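Local atomic coordinates of glyoxalase family protein (Enterococcus faecalis, PDB entry 2P25), a protein that is of unassigned function but belongs to the glyoxalase/bleomycin resistance protein/dioxygenase superfamily, whose fold is built from paired beta-alpha-beta-beta-beta modules. Residues A[18-23]-A[32-37]; A[12-17]-A[116-121]. One frame throughout, in Å; residues are numbered along the deposited sequence.

Interaction 1: residues A[18-23]-A[32-37]; sequences ATKNFY and LRENHR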
loop_
_atom_site.group_PDB
_atom_site.type_symbol
_atom_site.label_atom_id
_atom_site.label_comp_id
_atom_site.label_asym_id
_atom_site.label_seq_id
_atom_site.Cartn_x
_atom_site.Cartn_y
_atom_site.Cartn_z
ATOM N N ALA A 18 18.495 -4.937 -7.125
ATOM C CA ALA A 18 18.024 -5.080 -5.733
ATOM C C ALA A 18 16.553 -5.518 -5.693
ATOM O O ALA A 18 16.156 -6.365 -4.888
ATOM C CB ALA A 18 18.180 -3.758 -5.008
ATOM N N THR A 19 15.758 -4.928 -6.586
ATOM C CA THR A 19 14.313 -5.157 -6.664
ATOM C C THR A 19 14.048 -6.598 -7.127
ATOM O O THR A 19 13.238 -7.319 -6.525
ATOM C CB THR A 19 13.635 -4.140 -7.604
ATOM O OG1 THR A 19 13.833 -2.806 -7.104
ATOM C CG2 THR A 19 12.129 -4.405 -7.689
ATOM N N LYS A 20 14.751 -7.049 -8.169
ATOM C CA LYS A 20 14.586 -8.447 -8.616
ATOM C C LYS A 20 15.044 -9.436 -7.534
ATOM O O LYS A 20 14.362 -10.430 -7.264
ATOM C CB LYS A 20 15.350 -8.713 -9.933
ATOM C CG LYS A 20 14.819 -7.967 -11.157
ATOM C CD LYS A 20 13.418 -8.427 -11.514
ATOM C CE LYS A 20 13.061 -8.150 -12.988
ATOM N NZ LYS A 20 13.669 -9.129 -13.943
ATOM N N ASN A 21 16.185 -9.155 -6.901
ATOM C CA ASN A 21 16.725 -10.068 -5.889
ATOM C C ASN A 21 15.727 -10.220 -4.737
ATOM O O ASN A 21 15.451 -11.332 -4.278
ATOM C CB ASN A 21 18.071 -9.529 -5.416
ATOM C CG ASN A 21 18.753 -10.422 -4.409
ATOM O OD1 ASN A 21 19.137 -11.565 -4.708
ATOM N ND2 ASN A 21 18.938 -9.895 -3.204
ATOM N N PHE A 22 15.135 -9.111 -4.316
ATOM C CA PHE A 22 14.254 -9.121 -3.147
ATOM C C PHE A 22 12.843 -9.606 -3.483
ATOM O O PHE A 22 12.366 -10.599 -2.925
ATOM C CB PHE A 22 14.218 -7.721 -2.518
ATOM C CG PHE A 22 13.450 -7.651 -1.220
ATOM C CD1 PHE A 22 14.106 -7.864 0.016
ATOM C CD2 PHE A 22 12.092 -7.334 -1.222
ATOM C CE1 PHE A 22 13.383 -7.767 1.238
ATOM C CE2 PHE A 22 11.351 -7.220 -0.017
ATOM C CZ PHE A 22 12.002 -7.473 1.223
ATOM N N TYR A 23 12.156 -8.906 -4.377
ATOM C CA TYR A 23 10.749 -9.229 -4.634
ATOM C C TYR A 23 10.513 -10.492 -5.453
ATOM O O TYR A 23 9.591 -11.243 -5.191
ATOM C CB TYR A 23 10.027 -8.040 -5.271
ATOM C CG TYR A 23 9.813 -6.911 -4.303
ATOM C CD1 TYR A 23 8.766 -6.948 -3.397
ATOM C CD2 TYR A 23 10.677 -5.793 -4.278
ATOM C CE1 TYR A 23 8.554 -5.920 -2.494
ATOM C CE2 TYR A 23 10.474 -4.751 -3.364
ATOM C CZ TYR A 23 9.404 -4.818 -2.488
ATOM O OH TYR A 23 9.146 -3.817 -1.578
ATOM N N LEU A 32 5.106 -10.273 -14.228
ATOM C CA LEU A 32 3.964 -10.178 -15.132
ATOM C C LEU A 32 4.337 -9.361 -16.360
ATOM O O LEU A 32 4.098 -9.783 -17.487
ATOM C CB LEU A 32 2.779 -9.528 -14.419
ATOM C CG LEU A 32 1.461 -9.456 -15.170
ATOM C CD1 LEU A 32 0.990 -10.862 -15.489
ATOM C CD2 LEU A 32 0.457 -8.732 -14.270
ATOM N N ARG A 33 4.903 -8.178 -16.134
ATOM C CA ARG A 33 5.399 -7.352 -17.225
ATOM C C ARG A 33 6.560 -6.481 -16.767
ATOM O O ARG A 33 6.674 -6.172 -15.588
ATOM C CB ARG A 33 4.264 -6.559 -17.916
ATOM C CG ARG A 33 3.646 -5.442 -17.149
ATOM C CD ARG A 33 2.470 -4.826 -17.966
ATOM N NE ARG A 33 1.363 -5.772 -18.118
ATOM C CZ ARG A 33 0.482 -6.062 -17.149
ATOM N NH1 ARG A 33 -0.488 -6.939 -17.378
ATOM N NH2 ARG A 33 0.564 -5.478 -15.953
ATOM N N GLU A 34 7.430 -6.101 -17.694
ATOM C CA GLU A 34 8.525 -5.164 -17.412
ATOM C C GLU A 34 8.641 -4.238 -18.604
ATOM O O GLU A 34 8.730 -4.708 -19.730
ATOM C CB GLU A 34 9.888 -5.869 -17.197
ATOM C CG GLU A 34 11.044 -4.841 -16.969
ATOM C CD GLU A 34 12.447 -5.437 -16.748
ATOM O OE1 GLU A 34 12.544 -6.555 -16.239
ATOM O OE2 GLU A 34 13.450 -4.744 -17.065
ATOM N N ASN A 35 8.613 -2.930 -18.361
ATOM C CA ASN A 35 8.743 -1.955 -19.443
ATOM C C ASN A 35 9.488 -0.711 -19.004
ATOM O O ASN A 35 9.266 -0.219 -17.907
ATOM C CB ASN A 35 7.359 -1.520 -19.923
ATOM C CG ASN A 35 6.647 -2.601 -20.708
ATOM O OD1 ASN A 35 6.927 -2.813 -21.894
ATOM N ND2 ASN A 35 5.716 -3.290 -20.047
ATOM N N HIS A 36 10.318 -0.171 -19.891
ATOM C CA HIS A 36 11.125 1.016 -19.579
ATOM C C HIS A 36 10.414 2.248 -20.114
ATOM O O HIS A 36 10.047 2.291 -21.288
ATOM C CB HIS A 36 12.533 0.844 -20.174
ATOM C CG HIS A 36 13.250 -0.378 -19.671
ATOM N ND1 HIS A 36 14.617 -0.539 -19.765
ATOM C CD2 HIS A 36 12.783 -1.490 -19.048
ATOM C CE1 HIS A 36 14.959 -1.701 -19.232
ATOM N NE2 HIS A 36 13.865 -2.296 -18.787
ATOM N N ARG A 37 10.182 3.231 -19.256
ATOM C CA ARG A 37 9.434 4.413 -19.663
ATOM C C ARG A 37 10.401 5.580 -19.862
ATOM O O ARG A 37 10.753 6.255 -18.893
ATOM C CB ARG A 37 8.370 4.760 -18.622
ATOM C CG ARG A 37 7.443 3.608 -18.274
ATOM C CD ARG A 37 7.013 3.699 -16.834
ATOM N NE ARG A 37 5.705 4.307 -16.660
ATOM C CZ ARG A 37 5.400 5.232 -15.753
ATOM N NH1 ARG A 37 6.310 5.696 -14.901
ATOM N NH2 ARG A 37 4.160 5.699 -15.701
#
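Glu34 OE1 is approached by two groups, the ammonium of Lys20 and the hydroxyl of Tyr16. The Lys20 share is a long salt bridge, NZ standing 3.6 Å from Glu34 OE1, with no hydrogen bond between the two. Tyr16 OH is the stronger partner of both: it is hydrogen-bonded to Glu34 OE1 and to Lys20 NZ, and so mediates between the charges from one turn earlier on helix 16-26.

The other carboxylate oxygen is turned along its own strand. His36 NE2 donates to Glu34 OE2 over 3.0 Å in a nearly straight bond (165°), entering on the lone pair that points away from OE1; Glu34 OE2 in turn lies only 7° out of the imidazole plane of His36. Two residues apart on strand 30-37, Glu34 and His36 emerge on the same face, as such a pair needs.

Reach explains the choice of residues, for the CA atoms of Lys20 and Glu34 are 11.2 Å apart. Glu34 runs straight out, with CG anti to the backbone N (chi1 177°) and the chain extended beyond it. Lys20 does not set out straight for the strand; bends at chi2 and chi4 bring its end to the carboxylate. Both side chains also touch Leu45 of strand 42-49. On the strand, Arg33 and Asn35 instead pack against Thr107 and Phe106 of the second subunit.

Only 50 Å² is buried between the segments, so this is a polar clasp at the surface rather than hydrophobic packing. With a cation, a hydroxyl and an imidazole around it, the Glu34 carboxylate probably stays ionised, its two oxygens dividing the work between helix and strand.

Interaction 2: residues A[12-17]-A[116-121]; sequences NASNYQ and DPDGLP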
loop_
_atom_site.group_PDB
_atom_site.type_symbol
_atom_site.label_atom_id
_atom_site.label_comp_id
_atom_site.label_asym_id
_atom_site.label_seq_id
_atom_site.Cartn_x
_atom_site.Cartn_y
_atom_site.Cartn_z
ATOM N N ASN A 12 7.708 2.488 -4.981
ATOM C CA ASN A 12 8.848 3.181 -5.624
ATOM C C ASN A 12 10.130 2.586 -5.049
ATOM O O ASN A 12 10.277 2.539 -3.828
ATOM C CB ASN A 12 8.829 4.701 -5.318
ATOM C CG ASN A 12 7.657 5.424 -5.962
ATOM O OD1 ASN A 12 7.091 4.941 -6.941
ATOM N ND2 ASN A 12 7.292 6.607 -5.418
ATOM N N ALA A 13 11.019 2.119 -5.935
ATOM C CA ALA A 13 12.270 1.476 -5.554
ATOM C C ALA A 13 13.427 2.158 -6.268
ATOM O O ALA A 13 13.231 2.782 -7.339
ATOM C CB ALA A 13 12.247 -0.021 -5.930
ATOM N N SER A 14 14.640 1.996 -5.717
ATOM C CA SER A 14 15.791 2.749 -6.269
ATOM C C SER A 14 16.636 1.983 -7.278
ATOM O O SER A 14 17.261 2.586 -8.155
ATOM C CB SER A 14 16.730 3.220 -5.149
ATOM O OG SER A 14 17.297 2.089 -4.511
ATOM N N ASN A 15 16.686 0.665 -7.152
ATOM C CA ASN A 15 17.677 -0.109 -7.891
ATOM C C ASN A 15 17.082 -1.371 -8.489
ATOM O O ASN A 15 16.438 -2.158 -7.793
ATOM C CB ASN A 15 18.827 -0.456 -6.933
ATOM C CG ASN A 15 19.941 -1.271 -7.603
ATOM O OD1 ASN A 15 19.884 -2.511 -7.694
ATOM N ND2 ASN A 15 20.960 -0.570 -8.062
ATOM N N TYR A 16 17.346 -1.589 -9.780
ATOM C CA TYR A 16 16.709 -2.686 -10.494
ATOM C C TYR A 16 17.152 -4.064 -9.967
ATOM O O TYR A 16 16.311 -4.906 -9.651
ATOM C CB TYR A 16 17.004 -2.585 -11.994
ATOM C CG TYR A 16 16.448 -3.727 -12.820
ATOM C CD1 TYR A 16 15.110 -3.724 -13.241
ATOM C CD2 TYR A 16 17.270 -4.784 -13.221
ATOM C CE1 TYR A 16 14.614 -4.756 -14.040
ATOM C CE2 TYR A 16 16.775 -5.824 -13.990
ATOM C CZ TYR A 16 15.455 -5.801 -14.400
ATOM O OH TYR A 16 14.964 -6.821 -15.193
ATOM N N GLN A 17 18.462 -4.298 -9.868
ATOM C CA GLN A 17 18.907 -5.640 -9.434
ATOM C C GLN A 17 18.473 -5.950 -7.992
ATOM O O GLN A 17 18.095 -7.085 -7.675
ATOM C CB GLN A 17 20.416 -5.864 -9.655
ATOM C CG GLN A 17 20.831 -7.358 -9.601
ATOM C CD GLN A 17 19.877 -8.305 -10.384
ATOM O OE1 GLN A 17 19.638 -8.140 -11.599
ATOM N NE2 GLN A 17 19.326 -9.292 -9.675
ATOM N N ASP A 116 12.169 -3.750 2.938
ATOM C CA ASP A 116 12.666 -3.906 1.566
ATOM C C ASP A 116 14.015 -3.178 1.413
ATOM O O ASP A 116 14.496 -2.543 2.364
ATOM C CB ASP A 116 11.548 -3.578 0.536
ATOM C CG ASP A 116 11.590 -2.125 -0.000
ATOM O OD1 ASP A 116 12.275 -1.264 0.548
ATOM O OD2 ASP A 116 10.897 -1.885 -1.018
ATOM N N PRO A 117 14.676 -3.332 0.259
ATOM C CA PRO A 117 16.015 -2.782 0.083
ATOM C C PRO A 117 16.098 -1.271 0.298
ATOM O O PRO A 117 17.208 -0.752 0.542
ATOM C CB PRO A 117 16.351 -3.136 -1.381
ATOM C CG PRO A 117 15.551 -4.468 -1.596
ATOM C CD PRO A 117 14.242 -4.146 -0.900
ATOM N N ASP A 118 14.973 -0.574 0.113
ATOM C CA ASP A 118 14.883 0.883 0.337
ATOM C C ASP A 118 14.221 1.237 1.674
ATOM O O ASP A 118 13.841 2.400 1.923
ATOM C CB ASP A 118 14.154 1.548 -0.833
ATOM C CG ASP A 118 14.948 1.453 -2.104
ATOM O OD1 ASP A 118 16.129 1.878 -2.114
ATOM O OD2 ASP A 118 14.413 0.912 -3.058
ATOM N N GLY A 119 14.112 0.246 2.545
ATOM C CA GLY A 119 13.611 0.504 3.906
ATOM C C GLY A 119 12.098 0.566 4.050
ATOM O O GLY A 119 11.595 1.060 5.075
ATOM N N LEU A 120 11.360 0.070 3.051
ATOM C CA LEU A 120 9.901 0.009 3.159
ATOM C C LEU A 120 9.536 -1.025 4.212
ATOM O O LEU A 120 9.960 -2.178 4.091
ATOM C CB LEU A 120 9.255 -0.398 1.829
ATOM C CG LEU A 120 7.714 -0.504 1.866
ATOM C CD1 LEU A 120 7.002 0.821 2.322
ATOM C CD2 LEU A 120 7.215 -0.952 0.503
ATOM N N PRO A 121 8.782 -0.633 5.260
ATOM C CA PRO A 121 8.343 -1.660 6.227
ATOM C C PRO A 121 7.323 -2.619 5.634
ATOM O O PRO A 121 6.312 -2.201 5.022
ATOM C CB PRO A 121 7.710 -0.838 7.379
ATOM C CG PRO A 121 8.206 0.603 7.149
ATOM C CD PRO A 121 8.346 0.718 5.656
HETATM O O HOH W 1 10.556 0.985 -1.361
HETATM O O HOH W 2 16.205 -0.874 -4.551
#
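The carboxylate of Asp118 closes like a pincer on one residue, Ser14, taking its backbone N-H with one oxygen and its hydroxyl with the other. Ser14 OG donates to Asp118 OD1 over 2.7 Å, using the lone pair on the side of the other oxygen. Ser14 N reaches Asp118 OD2 at 2.9 Å from above the carboxylate plane, 37° out of it. The serine hydroxyl can join in because OG sits between the backbone N and the carbonyl carbon (chi1 64°). Beside it, Ala13 is small enough to let Asp118 OD2 come within 3.3 Å of its CA.

Two waters extend the junction. One donates to both Asn12 O and Asp116 OD2; the other donates to Asp118 OD2 and accepts a weak bond from Asn15 N.

Asp116 shapes the loop that presents Asp118. Its OD1 accepts from Asp118 N at 2.8 Å, forming an Asx turn, and from Leu120 N at 3.0 Å, the two donors arriving from opposite faces of the carboxylate. Gly119, with its positive phi, finishes the type I turn begun at Asp116. Ser14 and Asp118 both lean on Leu72 of the second subunit.

This Asp-Pro-Asp-Gly turn, placed just before the last strand, is a familiar sequence feature of the glyoxalase/bleomycin resistance superfamily; here it joins the end of strand 6-13 to the other sheet.

Overall arrangement
From the N terminus, segment 12-17 spans the end of strand 6-13 and the start of helix 16-26, which goes on through 18-23. Interaction 1 closes a short loop, bringing strand 30-37 back beside that helix after eight intervening residues. Interaction 2 closes a far longer one, 98 residues, so interaction 1 lies nested inside it. The shorter loop ties the helix to the edge strand of the first sheet; the longer one ties the strand at the other side of that sheet within this chain, where the sheet continues into the second subunit, to the hairpin between 110-115 and 121-125. Helix 16-26 serves both: Tyr23 OH is hydrogen-bonded to Asp116 OD2, and Phe22 packs on Pro117.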